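Local coordinates for protein carboxyvinyl-carboxyphosphonate phosphorylmutase (Bacillus anthracis, PDB 4IQD) that is named as a mutase and belongs to the phosphoenolpyruvate phosphomutase family of TIM-barrel proteins, modelled here with pyruvic acid bound, at residues A23-N28 with N211-A216; I162-D167 with N182-A187; D175-R180 with R204-K209. All coordinates share one frame; numbering follows the deposited sequence. Where two conformers were deposited one is given.

Interaction 1 (A23-N28 with N211-A216); sequences ALVEAN and NAPLLA
V25 and P213 meet at the N-terminal end of the strands of a TIM barrel. V25 sits on the last turn of helix 14-26, the helix that precedes strand 31-34. P213 lies in the loop that leads from helix 200-209 into the strand at 215-217. The contact is small, 83 Å² in all, and rests mainly on one carbon-to-carbon contact. V25 points its side chain toward the loop. CG1 does the touching: it stands opposite the backbone N (chi1 165°), and this sends it out to the pyrrolidine ring. There it lies 3.7 Å from P213 CB and 3.8 Å from P213 CG, so one methyl bears on two neighbouring ring carbons. The two side chains cross at about a right angle. The same valine also touches Y161 and M239, which begin strands 161-166 and 239-242, and is buried. P213 is held in place by its backbone, which is hydrogen-bonded to I192 of strand 191-194. L215 continues this pairing with I192, and its side chain packs on V163 and M239 in the barrel interior. On the outer side the contact is closed loosely by E26. It starts out away from the loop, but its chain bends back, and OE1 comes to 4.2 Å from P213 CG.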
# COMPACT_ATOMS: atom_id res chain seq x y z
N ALA A 23 22.97 -8.86 -14.69
CA ALA A 23 23.35 -8.11 -15.87
C ALA A 23 23.33 -6.62 -15.58
O ALA A 23 24.32 -5.92 -15.82
CB ALA A 23 22.41 -8.43 -17.02
N LEU A 24 22.21 -6.16 -15.03
CA LEU A 24 22.03 -4.76 -14.68
C LEU A 24 23.16 -4.25 -13.80
O LEU A 24 23.62 -3.12 -13.94
CB LEU A 24 20.70 -4.56 -13.95
CG LEU A 24 19.40 -4.86 -14.69
CD1 LEU A 24 18.22 -4.68 -13.77
CD2 LEU A 24 19.27 -3.97 -15.91
N VAL A 25 23.62 -5.11 -12.89
CA VAL A 25 24.71 -4.76 -11.99
C VAL A 25 26.03 -4.66 -12.75
O VAL A 25 26.73 -3.66 -12.66
CB VAL A 25 24.84 -5.80 -10.87
CG1 VAL A 25 26.16 -5.65 -10.16
CG2 VAL A 25 23.68 -5.66 -9.90
N GLU A 26 26.35 -5.71 -13.50
CA GLU A 26 27.61 -5.78 -14.23
C GLU A 26 27.72 -4.71 -15.31
O GLU A 26 28.80 -4.47 -15.85
CB GLU A 26 27.79 -7.17 -14.84
CG GLU A 26 27.62 -8.32 -13.85
CD GLU A 26 28.73 -8.40 -12.82
OE1 GLU A 26 28.46 -8.85 -11.68
OE2 GLU A 26 29.88 -8.02 -13.14
N ALA A 27 26.59 -4.08 -15.63
CA ALA A 27 26.53 -3.05 -16.66
C ALA A 27 27.48 -1.89 -16.37
O ALA A 27 27.82 -1.61 -15.22
CB ALA A 27 25.11 -2.55 -16.82
N ASN A 28 27.89 -1.23 -17.44
CA ASN A 28 28.85 -0.14 -17.35
C ASN A 28 28.25 1.06 -16.62
O ASN A 28 28.94 1.74 -15.86
CB ASN A 28 29.31 0.27 -18.75
CG ASN A 28 30.74 0.75 -18.77
OD1 ASN A 28 31.48 0.59 -17.80
ND2 ASN A 28 31.14 1.34 -19.89
N ASN A 211 36.32 -7.31 -3.35
CA ASN A 211 36.11 -7.93 -4.66
C ASN A 211 34.64 -8.19 -5.02
O ASN A 211 34.25 -9.33 -5.28
CB ASN A 211 36.91 -9.24 -4.77
CG ASN A 211 36.54 -10.24 -3.69
OD1 ASN A 211 36.35 -9.88 -2.53
ND2 ASN A 211 36.41 -11.51 -4.08
N ALA A 212 33.85 -7.13 -5.07
CA ALA A 212 32.42 -7.23 -5.35
C ALA A 212 31.87 -5.89 -5.80
O ALA A 212 32.42 -4.85 -5.47
CB ALA A 212 31.67 -7.71 -4.12
N PRO A 213 30.78 -5.91 -6.58
CA PRO A 213 30.06 -4.67 -6.87
C PRO A 213 29.52 -4.08 -5.57
O PRO A 213 29.22 -4.82 -4.64
CB PRO A 213 28.89 -5.14 -7.74
CG PRO A 213 29.37 -6.40 -8.37
CD PRO A 213 30.24 -7.06 -7.34
N LEU A 214 29.41 -2.76 -5.51
CA LEU A 214 28.95 -2.11 -4.29
C LEU A 214 27.63 -1.39 -4.49
O LEU A 214 27.35 -0.88 -5.58
CB LEU A 214 30.01 -1.14 -3.77
CG LEU A 214 31.37 -1.76 -3.45
CD1 LEU A 214 32.27 -0.74 -2.79
CD2 LEU A 214 31.22 -3.00 -2.59
N LEU A 215 26.83 -1.37 -3.44
CA LEU A 215 25.53 -0.70 -3.43
C LEU A 215 25.63 0.57 -2.60
O LEU A 215 26.27 0.59 -1.55
CB LEU A 215 24.48 -1.64 -2.82
CG LEU A 215 22.99 -1.30 -2.79
CD1 LEU A 215 22.22 -2.57 -2.57
CD2 LEU A 215 22.63 -0.30 -1.70
N ALA A 216 24.98 1.62 -3.07
CA ALA A 216 24.90 2.87 -2.34
C ALA A 216 23.47 3.07 -1.85
O ALA A 216 22.52 2.84 -2.59
CB ALA A 216 25.32 4.03 -3.21

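Interaction 2 (I162-D167 with N182-A187); sequences IVARTD and NAYVKA
A164 and Y184 bring strand 161-166 and helix 174-187 together, their CA atoms 6.9 Å apart, within a beta-alpha-beta unit that strand 191-194 completes. This is the repeating element of a TIM barrel, with the helix lying on the outer face of the strand. A164 and T166 both point toward the helix, and R165 between them points away, into the barrel. Y184 carries the helix side of the contact alone. Its CG lies opposite the carbonyl carbon (chi1 -59°), which lays the ring along the strand. The root of the tyrosine meets the alanine: A164 CB is 4.1 Å from Y184 CB. The same methyl is 4.2 Å from Y184 CD2 and approaches the ring obliquely. Two residues on, T166 CB comes to the ring edge, near its plane, at 4.1 Å from Y184 CE2. L146 and I150 of helix 143-156 also touch the tyrosine. The polar ends of T166 and Y184 converge on one partner outside the segments: T166 OG1 and Y184 OH are both hydrogen-bonded to D125 OD2, and the phenol also bonds R180 NH1. On the inner side R165 NE forms a salt bridge with D167 OD2, 3.1 Å long with an N-H...O angle of 137°. D167 OD2 is met on its syn side, 28° out of the carboxylate plane. R165 also pairs with E195, and its NH1 makes a weak hydrogen bond to the bound pyruvic acid. The chemistry therefore divides by face. Outward, carbon packing seats the helix and a shared carboxylate ties down the buried hydroxyls; inward, two acidic partners help fix the arginine that reaches the ligand.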
# COMPACT_ATOMS: atom_id res chain seq x y z
N ILE A 162 22.71 -12.43 -4.15
CA ILE A 162 22.80 -12.03 -2.75
C ILE A 162 23.56 -10.73 -2.56
O ILE A 162 24.72 -10.61 -2.95
CB ILE A 162 23.51 -13.08 -1.90
CG1 ILE A 162 22.84 -14.44 -2.05
CG2 ILE A 162 23.51 -12.63 -0.45
CD1 ILE A 162 23.54 -15.53 -1.28
N VAL A 163 22.89 -9.76 -1.94
CA VAL A 163 23.55 -8.55 -1.49
C VAL A 163 23.71 -8.62 0.02
O VAL A 163 22.74 -8.86 0.74
CB VAL A 163 22.75 -7.30 -1.88
CG1 VAL A 163 23.37 -6.06 -1.26
CG2 VAL A 163 22.67 -7.17 -3.40
N ALA A 164 24.93 -8.42 0.50
CA ALA A 164 25.20 -8.48 1.94
C ALA A 164 25.44 -7.10 2.53
O ALA A 164 26.31 -6.36 2.07
CB ALA A 164 26.38 -9.40 2.22
N ARG A 165 24.66 -6.75 3.55
CA ARG A 165 24.81 -5.46 4.21
C ARG A 165 25.64 -5.59 5.47
O ARG A 165 25.47 -6.53 6.24
CB ARG A 165 23.45 -4.87 4.56
CG ARG A 165 23.54 -3.54 5.28
CD ARG A 165 22.27 -3.22 6.02
NE ARG A 165 22.33 -1.91 6.66
CZ ARG A 165 21.43 -0.95 6.49
NH1 ARG A 165 20.39 -1.15 5.69
NH2 ARG A 165 21.57 0.21 7.11
N THR A 166 26.55 -4.65 5.69
CA THR A 166 27.31 -4.62 6.93
C THR A 166 27.27 -3.24 7.57
O THR A 166 27.45 -2.22 6.90
CB THR A 166 28.77 -5.11 6.72
OG1 THR A 166 29.48 -5.02 7.96
CG2 THR A 166 29.48 -4.28 5.66
N ASP A 167 27.00 -3.20 8.87
CA ASP A 167 26.98 -1.94 9.60
C ASP A 167 28.26 -1.77 10.42
O ASP A 167 28.27 -1.03 11.40
CB ASP A 167 25.76 -1.87 10.53
CG ASP A 167 24.48 -1.58 9.77
OD1 ASP A 167 24.07 -0.40 9.74
OD2 ASP A 167 23.88 -2.52 9.22
N ASN A 182 34.73 -8.96 2.67
CA ASN A 182 35.41 -9.96 1.86
C ASN A 182 35.10 -11.39 2.29
O ASN A 182 35.18 -12.32 1.50
CB ASN A 182 36.93 -9.73 1.88
CG ASN A 182 37.35 -8.54 1.03
OD1 ASN A 182 36.75 -8.26 -0.01
ND2 ASN A 182 38.38 -7.84 1.48
N ALA A 183 34.73 -11.55 3.56
CA ALA A 183 34.34 -12.85 4.07
C ALA A 183 32.98 -13.23 3.52
O ALA A 183 32.77 -14.36 3.07
CB ALA A 183 34.31 -12.84 5.58
N TYR A 184 32.05 -12.28 3.56
CA TYR A 184 30.70 -12.50 3.08
C TYR A 184 30.72 -12.81 1.59
O TYR A 184 29.92 -13.61 1.10
CB TYR A 184 29.84 -11.26 3.34
CG TYR A 184 29.73 -10.84 4.79
CD1 TYR A 184 29.95 -11.74 5.83
CD2 TYR A 184 29.39 -9.54 5.12
CE1 TYR A 184 29.84 -11.35 7.15
CE2 TYR A 184 29.28 -9.14 6.44
CZ TYR A 184 29.51 -10.04 7.45
OH TYR A 184 29.40 -9.63 8.76
N VAL A 185 31.65 -12.18 0.88
CA VAL A 185 31.79 -12.40 -0.56
C VAL A 185 32.24 -13.82 -0.87
O VAL A 185 31.65 -14.49 -1.71
CB VAL A 185 32.80 -11.41 -1.18
CG1 VAL A 185 33.09 -11.78 -2.62
CG2 VAL A 185 32.26 -9.99 -1.09
N LYS A 186 33.29 -14.28 -0.19
CA LYS A 186 33.78 -15.63 -0.42
C LYS A 186 32.75 -16.66 0.04
O LYS A 186 32.75 -17.80 -0.42
CB LYS A 186 35.12 -15.85 0.28
CG LYS A 186 35.04 -16.62 1.58
CD LYS A 186 36.40 -17.16 1.95
CE LYS A 186 36.98 -17.99 0.81
NZ LYS A 186 38.35 -18.50 1.11
N ALA A 187 31.86 -16.24 0.93
CA ALA A 187 30.82 -17.12 1.44
C ALA A 187 29.72 -17.29 0.40
O ALA A 187 28.97 -18.27 0.44
CB ALA A 187 30.25 -16.57 2.74

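Interaction 3 (D175-R180 with R204-K209); sequences DEAIER and RLFNSK
I178 is at the centre of the contact, with F206 and K209 of the facing helix against it. Its CG1 lies 3.6 Å from F206 CD1 and 3.8 Å from F206 CE1, meeting the ring obliquely. The two side chains slide past each other in opposite directions. Both methyls of the isoleucine meet the lysine: CD1 is 3.7 Å and CG2 3.9 Å from K209 CB. A177 completes the first shell. Its CB is 4.0 Å from F206 CE1, and its carbonyl carbon sits at the ring edge. F206 reaches these partners because its CG stands opposite the backbone N (chi1 -167°). Around the ring lie A181, I192, P194, L197 and L214, so it fills the wedge between the helices and the sheet. The helices, 174-187 and 200-209, are neighbours on the outside of the barrel. The axes of 175-180 and 204-209 come within 10.3 Å and cross at -33°, roughly parallel. K209 lies at the exposed side, its NZ 5.5 Å from D175 OD1. D175 itself lines a pyruvic acid pocket with R169, G173 and L174. At that separation the opposite charges probably attract only mildly, so the join rests chiefly on apolar packing.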
# COMPACT_ATOMS: atom_id res chain seq x y z
N ASP A 175 38.54 -0.81 8.28
CA ASP A 175 39.22 -2.06 7.95
C ASP A 175 38.45 -3.27 8.46
O ASP A 175 38.52 -4.35 7.88
CB ASP A 175 40.64 -2.07 8.51
CG ASP A 175 41.59 -1.22 7.70
OD1 ASP A 175 41.39 -1.12 6.47
OD2 ASP A 175 42.53 -0.65 8.29
N GLU A 176 37.71 -3.08 9.55
CA GLU A 176 36.87 -4.14 10.10
C GLU A 176 35.78 -4.49 9.11
O GLU A 176 35.48 -5.66 8.89
CB GLU A 176 36.22 -3.68 11.39
CG GLU A 176 36.47 -4.60 12.55
CD GLU A 176 37.46 -4.02 13.52
OE1 GLU A 176 37.58 -4.57 14.63
OE2 GLU A 176 38.11 -3.01 13.17
N ALA A 177 35.17 -3.46 8.54
CA ALA A 177 34.11 -3.66 7.57
C ALA A 177 34.65 -4.37 6.34
O ALA A 177 34.03 -5.30 5.83
CB ALA A 177 33.48 -2.33 7.21
N ILE A 178 35.82 -3.93 5.87
CA ILE A 178 36.45 -4.53 4.70
C ILE A 178 36.69 -6.02 4.91
O ILE A 178 36.45 -6.82 4.00
CB ILE A 178 37.78 -3.83 4.35
CG1 ILE A 178 37.51 -2.44 3.79
CG2 ILE A 178 38.59 -4.66 3.36
CD1 ILE A 178 38.76 -1.67 3.40
N GLU A 179 37.15 -6.37 6.10
CA GLU A 179 37.38 -7.77 6.44
C GLU A 179 36.08 -8.57 6.42
O GLU A 179 36.01 -9.63 5.80
CB GLU A 179 38.05 -7.89 7.81
CG GLU A 179 39.54 -7.56 7.81
CD GLU A 179 40.36 -8.59 7.05
OE1 GLU A 179 41.07 -8.20 6.10
OE2 GLU A 179 40.30 -9.79 7.42
N ARG A 180 35.06 -8.05 7.09
CA ARG A 180 33.75 -8.69 7.10
C ARG A 180 33.24 -8.86 5.68
O ARG A 180 32.85 -9.96 5.29
CB ARG A 180 32.74 -7.86 7.90
CG ARG A 180 32.82 -8.01 9.40
CD ARG A 180 31.61 -7.37 10.05
NE ARG A 180 31.57 -7.55 11.50
CZ ARG A 180 30.92 -8.54 12.11
NH1 ARG A 180 30.26 -9.45 11.41
NH2 ARG A 180 30.94 -8.62 13.44
N ARG A 204 35.99 4.95 -2.41
CA ARG A 204 36.99 4.47 -3.36
C ARG A 204 37.91 3.42 -2.75
O ARG A 204 38.28 2.45 -3.42
CB ARG A 204 37.82 5.65 -3.89
CG ARG A 204 36.99 6.77 -4.53
CD ARG A 204 37.90 7.83 -5.14
NE ARG A 204 37.18 8.87 -5.87
CZ ARG A 204 36.85 8.79 -7.16
NH1 ARG A 204 37.17 7.72 -7.87
NH2 ARG A 204 36.19 9.79 -7.74
N LEU A 205 38.29 3.61 -1.49
CA LEU A 205 39.16 2.65 -0.81
C LEU A 205 38.47 1.32 -0.57
O LEU A 205 39.06 0.26 -0.76
CB LEU A 205 39.64 3.21 0.53
CG LEU A 205 40.45 2.22 1.37
CD1 LEU A 205 41.71 1.79 0.64
CD2 LEU A 205 40.80 2.82 2.72
N PHE A 206 37.21 1.39 -0.14
CA PHE A 206 36.45 0.18 0.13
C PHE A 206 36.29 -0.61 -1.16
O PHE A 206 36.49 -1.82 -1.19
CB PHE A 206 35.08 0.54 0.72
CG PHE A 206 34.35 -0.62 1.33
CD1 PHE A 206 34.49 -0.93 2.67
CD2 PHE A 206 33.51 -1.41 0.56
CE1 PHE A 206 33.82 -2.00 3.23
CE2 PHE A 206 32.83 -2.48 1.11
CZ PHE A 206 32.99 -2.78 2.45
N ASN A 207 35.93 0.10 -2.23
CA ASN A 207 35.82 -0.49 -3.56
C ASN A 207 37.12 -1.15 -3.99
O ASN A 207 37.11 -2.21 -4.63
CB ASN A 207 35.42 0.59 -4.57
CG ASN A 207 35.18 0.04 -5.96
OD1 ASN A 207 34.79 -1.12 -6.13
ND2 ASN A 207 35.41 0.87 -6.97
N SER A 208 38.24 -0.54 -3.61
CA SER A 208 39.56 -1.01 -4.01
C SER A 208 39.97 -2.28 -3.28
O SER A 208 40.72 -3.09 -3.80
CB SER A 208 40.60 0.08 -3.77
OG SER A 208 41.84 -0.28 -4.37
N LYS A 209 39.47 -2.43 -2.06
CA LYS A 209 39.89 -3.54 -1.21
C LYS A 209 38.88 -4.68 -1.18
O LYS A 209 39.14 -5.73 -0.61
CB LYS A 209 40.16 -3.05 0.21
CG LYS A 209 41.50 -3.47 0.78
CD LYS A 209 42.60 -2.50 0.39
CE LYS A 209 43.97 -3.04 0.77
NZ LYS A 209 44.05 -3.40 2.21

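How the interactions relate
The three contacts lie in one part of the TIM barrel. Interaction 2 joins strand 161-166 to helix 174-187. Interaction 3 joins this helix to helix 200-209. The centres of interactions 2 and 3 are about 11 Å apart. Along the chain their segments alternate. Interaction 1 closes a long loop that holds both, its centre about 14 Å from interaction 2 and 16 Å from interaction 3. The chain leaves helix 200-209 and enters 211-216, and L214 packs on F206. N182 ND2 probably bonds K209 O, and A212 rests on V185. Interactions 2 and 3 thus tie the outer helices to the strands and to each other; interaction 1 sets helix 14-26 against the N-terminal end.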